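Local coordinates for protein post-proline cleaving enzyme (Rickettsia typhi, PDB 4HVT) that probably acts as a serine endopeptidase of the prolyl oligopeptidase family, cutting short peptides on the carboxyl side of proline, at residues P175-G180 / S226-K231; F200-H205 / S217-K222. All coordinates share one frame; numbering follows the deposited sequence. Where two conformers were deposited one is given.

Contact 1 (P175-G180 / S226-K231)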
loop_
_atom_site.group_PDB
_atom_site.type_symbol
_atom_site.label_atom_id
_atom_site.label_comp_id
_atom_site.label_asym_id
_atom_site.label_seq_id
_atom_site.Cartn_x
_atom_site.Cartn_y
_atom_site.Cartn_z
ATOM N N PRO A 175 -8.310 17.934 -15.947
ATOM C CA PRO A 175 -7.576 19.119 -15.557
ATOM C C PRO A 175 -6.627 19.629 -16.642
ATOM O O PRO A 175 -5.445 19.409 -16.563
ATOM C CB PRO A 175 -6.826 18.669 -14.319
ATOM C CG PRO A 175 -6.557 17.223 -14.556
ATOM C CD PRO A 175 -7.797 16.740 -15.274
ATOM N N ILE A 176 -7.169 20.360 -17.583
ATOM C CA ILE A 176 -6.433 20.925 -18.697
ATOM C C ILE A 176 -6.588 22.436 -18.734
ATOM O O ILE A 176 -7.649 22.983 -18.402
ATOM C CB ILE A 176 -6.860 20.324 -20.050
ATOM C CG1 ILE A 176 -8.351 20.492 -20.342
ATOM C CG2 ILE A 176 -6.582 18.831 -20.046
ATOM C CD1 ILE A 176 -8.718 20.295 -21.809
ATOM N N THR A 177 -5.532 23.126 -19.130
ATOM C CA THR A 177 -5.618 24.555 -19.261
ATOM C C THR A 177 -6.339 25.029 -20.523
ATOM O O THR A 177 -6.699 24.247 -21.384
ATOM C CB THR A 177 -4.211 25.178 -19.277
ATOM O OG1 THR A 177 -3.604 24.948 -20.548
ATOM C CG2 THR A 177 -3.319 24.647 -18.149
ATOM N N ASN A 178 -6.460 26.356 -20.679
ATOM C CA ASN A 178 -7.053 26.907 -21.891
ATOM C C ASN A 178 -6.203 26.728 -23.192
ATOM O O ASN A 178 -6.697 27.018 -24.287
ATOM C CB ASN A 178 -7.517 28.374 -21.675
ATOM C CG ASN A 178 -6.369 29.296 -21.325
ATOM O OD1 ASN A 178 -5.250 28.975 -21.617
ATOM N ND2 ASN A 178 -6.652 30.415 -20.658
ATOM N N SER A 179 -4.976 26.212 -23.085
ATOM C CA SER A 179 -4.241 25.761 -24.272
ATOM C C SER A 179 -4.360 24.268 -24.529
ATOM O O SER A 179 -3.835 23.758 -25.528
ATOM C CB SER A 179 -2.744 26.100 -24.095
ATOM O OG SER A 179 -2.232 25.292 -23.077
ATOM N N GLY A 180 -5.048 23.552 -23.641
ATOM C CA GLY A 180 -5.090 22.101 -23.701
ATOM C C GLY A 180 -4.045 21.402 -22.879
ATOM O O GLY A 180 -4.007 20.154 -22.837
ATOM N N SER A 226 -13.560 27.332 -17.633
ATOM C CA SER A 226 -12.138 27.033 -17.761
ATOM C C SER A 226 -11.540 26.781 -16.385
ATOM O O SER A 226 -11.974 27.361 -15.398
ATOM C CB SER A 226 -11.405 28.215 -18.420
ATOM O OG SER A 226 -10.035 27.904 -18.588
ATOM N N ILE A 227 -10.496 25.962 -16.318
ATOM C CA ILE A 227 -9.838 25.627 -15.056
ATOM C C ILE A 227 -9.164 26.854 -14.447
ATOM O O ILE A 227 -9.004 26.959 -13.235
ATOM C CB ILE A 227 -8.817 24.480 -15.215
ATOM C CG1 ILE A 227 -8.574 23.783 -13.893
ATOM C CG2 ILE A 227 -7.466 25.042 -15.663
ATOM C CD1 ILE A 227 -7.855 22.473 -14.062
ATOM N N GLU A 228 -8.839 27.821 -15.280
ATOM C CA GLU A 228 -8.383 29.127 -14.816
ATOM C C GLU A 228 -9.368 29.901 -14.009
ATOM O O GLU A 228 -8.959 30.845 -13.296
ATOM C CB GLU A 228 -7.952 30.008 -16.010
ATOM C CG GLU A 228 -6.688 29.461 -16.645
ATOM C CD GLU A 228 -6.910 28.386 -17.711
ATOM O OE1 GLU A 228 -8.102 28.019 -17.898
ATOM O OE2 GLU A 228 -5.913 28.011 -18.424
ATOM N N LYS A 229 -10.635 29.547 -14.116
ATOM C CA LYS A 229 -11.682 30.156 -13.331
ATOM C C LYS A 229 -11.982 29.448 -12.011
ATOM O O LYS A 229 -12.779 29.938 -11.180
ATOM C CB LYS A 229 -12.924 30.288 -14.196
ATOM C CG LYS A 229 -12.723 31.285 -15.339
ATOM C CD LYS A 229 -14.064 31.634 -15.997
ATOM C CE LYS A 229 -13.919 32.809 -16.934
ATOM N NZ LYS A 229 -14.877 32.715 -18.073
ATOM N N ALA A 230 -11.357 28.299 -11.787
ATOM C CA ALA A 230 -11.618 27.537 -10.574
ATOM C C ALA A 230 -11.174 28.318 -9.371
ATOM O O ALA A 230 -10.145 28.994 -9.404
ATOM C CB ALA A 230 -10.938 26.177 -10.628
ATOM N N LYS A 231 -11.961 28.204 -8.303
ATOM C CA LYS A 231 -11.742 28.952 -7.110
ATOM C C LYS A 231 -10.953 28.173 -6.087
ATOM O O LYS A 231 -11.355 27.131 -5.637
ATOM C CB LYS A 231 -13.096 29.415 -6.536
ATOM C CG LYS A 231 -13.896 30.316 -7.469
ATOM C CD LYS A 231 -13.455 31.778 -7.420
ATOM C CE LYS A 231 -14.332 32.717 -8.284
ATOM N NZ LYS A 231 -15.799 32.547 -8.085
HETATM O O HOH W 1 -10.284 23.858 -18.675
HETATM O O HOH W 2 -9.441 31.261 -18.931
#

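Contact 2 (F200-H205 / S217-K222)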
loop_
_atom_site.group_PDB
_atom_site.type_symbol
_atom_site.label_atom_id
_atom_site.label_comp_id
_atom_site.label_asym_id
_atom_site.label_seq_id
_atom_site.Cartn_x
_atom_site.Cartn_y
_atom_site.Cartn_z
ATOM N N PHE A 200 -10.972 19.363 -5.682
ATOM C CA PHE A 200 -9.772 18.541 -5.832
ATOM C C PHE A 200 -8.508 19.285 -5.432
ATOM O O PHE A 200 -8.497 20.516 -5.412
ATOM C CB PHE A 200 -9.669 17.906 -7.223
ATOM C CG PHE A 200 -9.471 18.820 -8.391
ATOM C CD1 PHE A 200 -10.360 19.859 -8.723
ATOM C CD2 PHE A 200 -8.436 18.553 -9.301
ATOM C CE1 PHE A 200 -10.169 20.675 -9.855
ATOM C CE2 PHE A 200 -8.294 19.302 -10.467
ATOM C CZ PHE A 200 -9.110 20.389 -10.728
ATOM N N ASN A 201 -7.454 18.491 -5.170
ATOM C CA ASN A 201 -6.129 18.979 -4.803
ATOM C C ASN A 201 -5.319 19.184 -6.084
ATOM O O ASN A 201 -4.439 18.392 -6.425
ATOM C CB ASN A 201 -5.466 18.070 -3.755
ATOM C CG ASN A 201 -5.377 16.609 -4.160
ATOM O OD1 ASN A 201 -6.298 16.064 -4.781
ATOM N ND2 ASN A 201 -4.256 15.988 -3.818
ATOM N N LEU A 202 -5.664 20.285 -6.770
ATOM C CA LEU A 202 -5.153 20.736 -8.048
ATOM C C LEU A 202 -3.848 21.534 -7.927
ATOM O O LEU A 202 -3.767 22.508 -7.172
ATOM C CB LEU A 202 -6.198 21.642 -8.751
ATOM C CG LEU A 202 -5.750 22.397 -9.998
ATOM C CD1 LEU A 202 -5.350 21.522 -11.136
ATOM C CD2 LEU A 202 -6.873 23.305 -10.473
ATOM N N VAL A 203 -2.849 21.189 -8.738
ATOM C CA VAL A 203 -1.644 22.019 -8.876
ATOM C C VAL A 203 -1.836 22.876 -10.102
ATOM O O VAL A 203 -1.561 22.456 -11.231
ATOM C CB VAL A 203 -0.376 21.160 -8.991
ATOM C CG1 VAL A 203 0.876 22.027 -9.072
ATOM C CG2 VAL A 203 -0.272 20.240 -7.785
ATOM N N LEU A 204 -2.431 24.044 -9.901
ATOM C CA LEU A 204 -2.733 24.916 -11.051
ATOM C C LEU A 204 -1.464 25.667 -11.437
ATOM O O LEU A 204 -1.120 25.799 -12.640
ATOM C CB LEU A 204 -3.856 25.884 -10.706
ATOM C CG LEU A 204 -4.304 26.848 -11.805
ATOM C CD1 LEU A 204 -4.678 26.096 -13.057
ATOM C CD2 LEU A 204 -5.446 27.712 -11.318
ATOM N N HIS A 205 -0.800 26.193 -10.415
ATOM C CA HIS A 205 0.459 26.925 -10.557
ATOM C C HIS A 205 1.614 26.045 -10.027
ATOM O O HIS A 205 1.456 25.360 -9.055
ATOM C CB HIS A 205 0.355 28.243 -9.811
ATOM C CG HIS A 205 -0.839 29.063 -10.217
ATOM N ND1 HIS A 205 -0.939 29.652 -11.462
ATOM C CD2 HIS A 205 -2.000 29.355 -9.574
ATOM C CE1 HIS A 205 -2.086 30.301 -11.555
ATOM N NE2 HIS A 205 -2.752 30.128 -10.431
ATOM N N SER A 217 -2.958 22.823 -2.300
ATOM C CA SER A 217 -4.222 23.599 -2.408
ATOM C C SER A 217 -5.403 22.766 -2.779
ATOM O O SER A 217 -5.216 21.729 -3.408
ATOM C CB SER A 217 -4.054 24.708 -3.437
ATOM O OG SER A 217 -2.983 25.561 -3.085
ATOM N N LEU A 218 -6.605 23.226 -2.433
ATOM C CA LEU A 218 -7.847 22.654 -2.909
ATOM C C LEU A 218 -8.567 23.699 -3.691
ATOM O O LEU A 218 -8.602 24.872 -3.263
ATOM C CB LEU A 218 -8.720 22.252 -1.709
ATOM C CG LEU A 218 -8.192 21.085 -0.839
ATOM C CD1 LEU A 218 -9.095 20.823 0.379
ATOM C CD2 LEU A 218 -8.036 19.830 -1.677
ATOM N N TYR A 219 -9.102 23.289 -4.820
ATOM C CA TYR A 219 -9.916 24.104 -5.728
ATOM C C TYR A 219 -11.295 23.469 -5.920
ATOM O O TYR A 219 -11.462 22.217 -5.941
ATOM C CB TYR A 219 -9.262 24.211 -7.090
ATOM C CG TYR A 219 -8.078 25.170 -7.192
ATOM C CD1 TYR A 219 -6.766 24.818 -6.753
ATOM C CD2 TYR A 219 -8.241 26.420 -7.724
ATOM C CE1 TYR A 219 -5.719 25.690 -6.867
ATOM C CE2 TYR A 219 -7.156 27.327 -7.837
ATOM C CZ TYR A 219 -5.920 26.979 -7.421
ATOM O OH TYR A 219 -4.891 27.925 -7.574
ATOM N N ILE A 220 -12.287 24.346 -6.075
ATOM C CA ILE A 220 -13.637 23.934 -6.476
ATOM C C ILE A 220 -13.850 24.396 -7.927
ATOM O O ILE A 220 -13.486 25.522 -8.311
ATOM C CB ILE A 220 -14.708 24.473 -5.477
ATOM C CG1 ILE A 220 -16.087 23.931 -5.753
ATOM C CG2 ILE A 220 -14.719 25.977 -5.461
ATOM C CD1 ILE A 220 -17.084 24.165 -4.594
ATOM N N TRP A 221 -14.475 23.541 -8.739
ATOM C CA TRP A 221 -14.533 23.750 -10.183
ATOM C C TRP A 221 -15.906 23.376 -10.702
ATOM O O TRP A 221 -16.412 22.247 -10.432
ATOM C CB TRP A 221 -13.437 22.937 -10.864
ATOM C CG TRP A 221 -13.179 23.273 -12.308
ATOM C CD1 TRP A 221 -13.452 24.450 -12.955
ATOM C CD2 TRP A 221 -12.487 22.445 -13.249
ATOM N NE1 TRP A 221 -13.067 24.361 -14.259
ATOM C CE2 TRP A 221 -12.469 23.135 -14.467
ATOM C CE3 TRP A 221 -11.923 21.177 -13.182
ATOM C CZ2 TRP A 221 -11.846 22.623 -15.617
ATOM C CZ3 TRP A 221 -11.359 20.634 -14.351
ATOM C CH2 TRP A 221 -11.338 21.372 -15.544
ATOM N N LYS A 222 -16.503 24.305 -11.444
ATOM C CA LYS A 222 -17.843 24.233 -12.009
ATOM C C LYS A 222 -17.807 23.831 -13.461
ATOM O O LYS A 222 -16.943 24.259 -14.252
ATOM C CB LYS A 222 -18.552 25.611 -11.894
ATOM C CG LYS A 222 -18.773 26.119 -10.480
ATOM C CD LYS A 222 -19.192 27.609 -10.484
ATOM C CE LYS A 222 -20.503 27.886 -11.165
ATOM N NZ LYS A 222 -21.532 27.183 -10.373
HETATM O O HOH W 3 -1.996 22.344 -5.005
#

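Contact 1 (P175-G180 / S226-K231)
Glu-228 reaches across to the backbone of Asn-178, whose N-H gives a nearly straight hydrogen bond to the syn lone pair of OE2 (Asn-178 N to Glu-228 OE2 2.9 Å, 167° at the hydrogen). In one of its two conformers the side-chain amide of Asn-178 lies stacked on the carboxylate rather than in line with it and makes no hydrogen bond to it, an arrangement that remains uncertain. A bend at chi2 (87°) turns the carboxylate of Glu-228 toward the opposite backbone. Beside this polar pair, Ile-227 supplies the apolar part. Its CD1 touches Pro-175 CB at 3.9 Å. The other branch, Ile-227 CG2, packs 3.4 Å from Ile-176 O. That same oxygen accepts a hydrogen bond from a water, which in turn accepts one from Ile-227 N at 3.2 Å, bridging the two backbones.

Further out, a type I turn from Thr-177 to Gly-180 presents the N-H of Asn-178, and Thr-177 OG1 closes an ST turn by accepting from Ser-179 N at 3.1 Å. Ile-227 also leans on Trp-221, and Pro-175 on Phe-157 and Phe-158 of strand 155-162. The chemistry is thus one of division: a carboxylate, probably charged, is held by a turn amide on the partly exposed side, whereas buried Ile-227 and Pro-175 join two propeller loops by apolar packing.

Contact 2 (F200-H205 / S217-K222)
With its CG anti to the backbone N (chi1 170°), Leu-202 lays CD2 over one face of the Tyr-219 ring, which is carried with CG anti to the carbonyl carbon (chi1 -76°) and so turns that face to Leu-202. This CH-pi contact runs 4.2 Å from Leu-202 CD2 to the centroid of the Tyr-219 ring, 22° off the normal, and Leu-202 CB meets the ring again at CD1. Farther along the ring, Leu-204 CD2 approaches Tyr-219 CE2 at 3.9 Å. Phe-200 and Trp-221 meet rim to rim, with CE1 of Phe-200 3.8 Å from CE3 of Trp-221 and neither ring over the other.

The backbones of Phe-200 and Tyr-219 form an antiparallel hydrogen-bonded pair, Phe-200 N to Tyr-219 O and Tyr-219 N to Phe-200 O both 2.9 Å. An inverse gamma turn centred on Asn-201 then swings the chain off the sheet; a water still bridges Leu-202 O to Ser-217 N. Asn-201 N and Ser-217 O are buried without a hydrogen-bond partner, although Asn-201 CA lies 3.2 Å from Ser-217 O in a CA-H...O contact.

The Tyr-219 hydroxyl is hydrogen-bonded to Glu-208. Strand 217-222 is an inner strand of a four-stranded antiparallel propeller sheet, between 197-200 and 231-235, and Leu-218 packs against strand 242-247 of the next sheet.

From the N terminus, the chain first passes 175-180, in the loop between strands 167-168 and 185-186, then enters the sheet that begins with strand 190-192. Contact 2 closes the connection from the end of strand 197-200 to strand 217-222. Only afterwards does the chain reach 226-231, where contact 1 closes a longer loop that wholly encloses contact 2. The two centres lie about 10 Å apart and the contacts touch: Lys-231 O probably accepts a hydrogen bond from Ile-220 N. The shorter-range contact thus lies within one antiparallel sheet and its connection, while the longer-range one ties the 222-231 connection of that sheet to the preceding sheet of the beta-propeller domain.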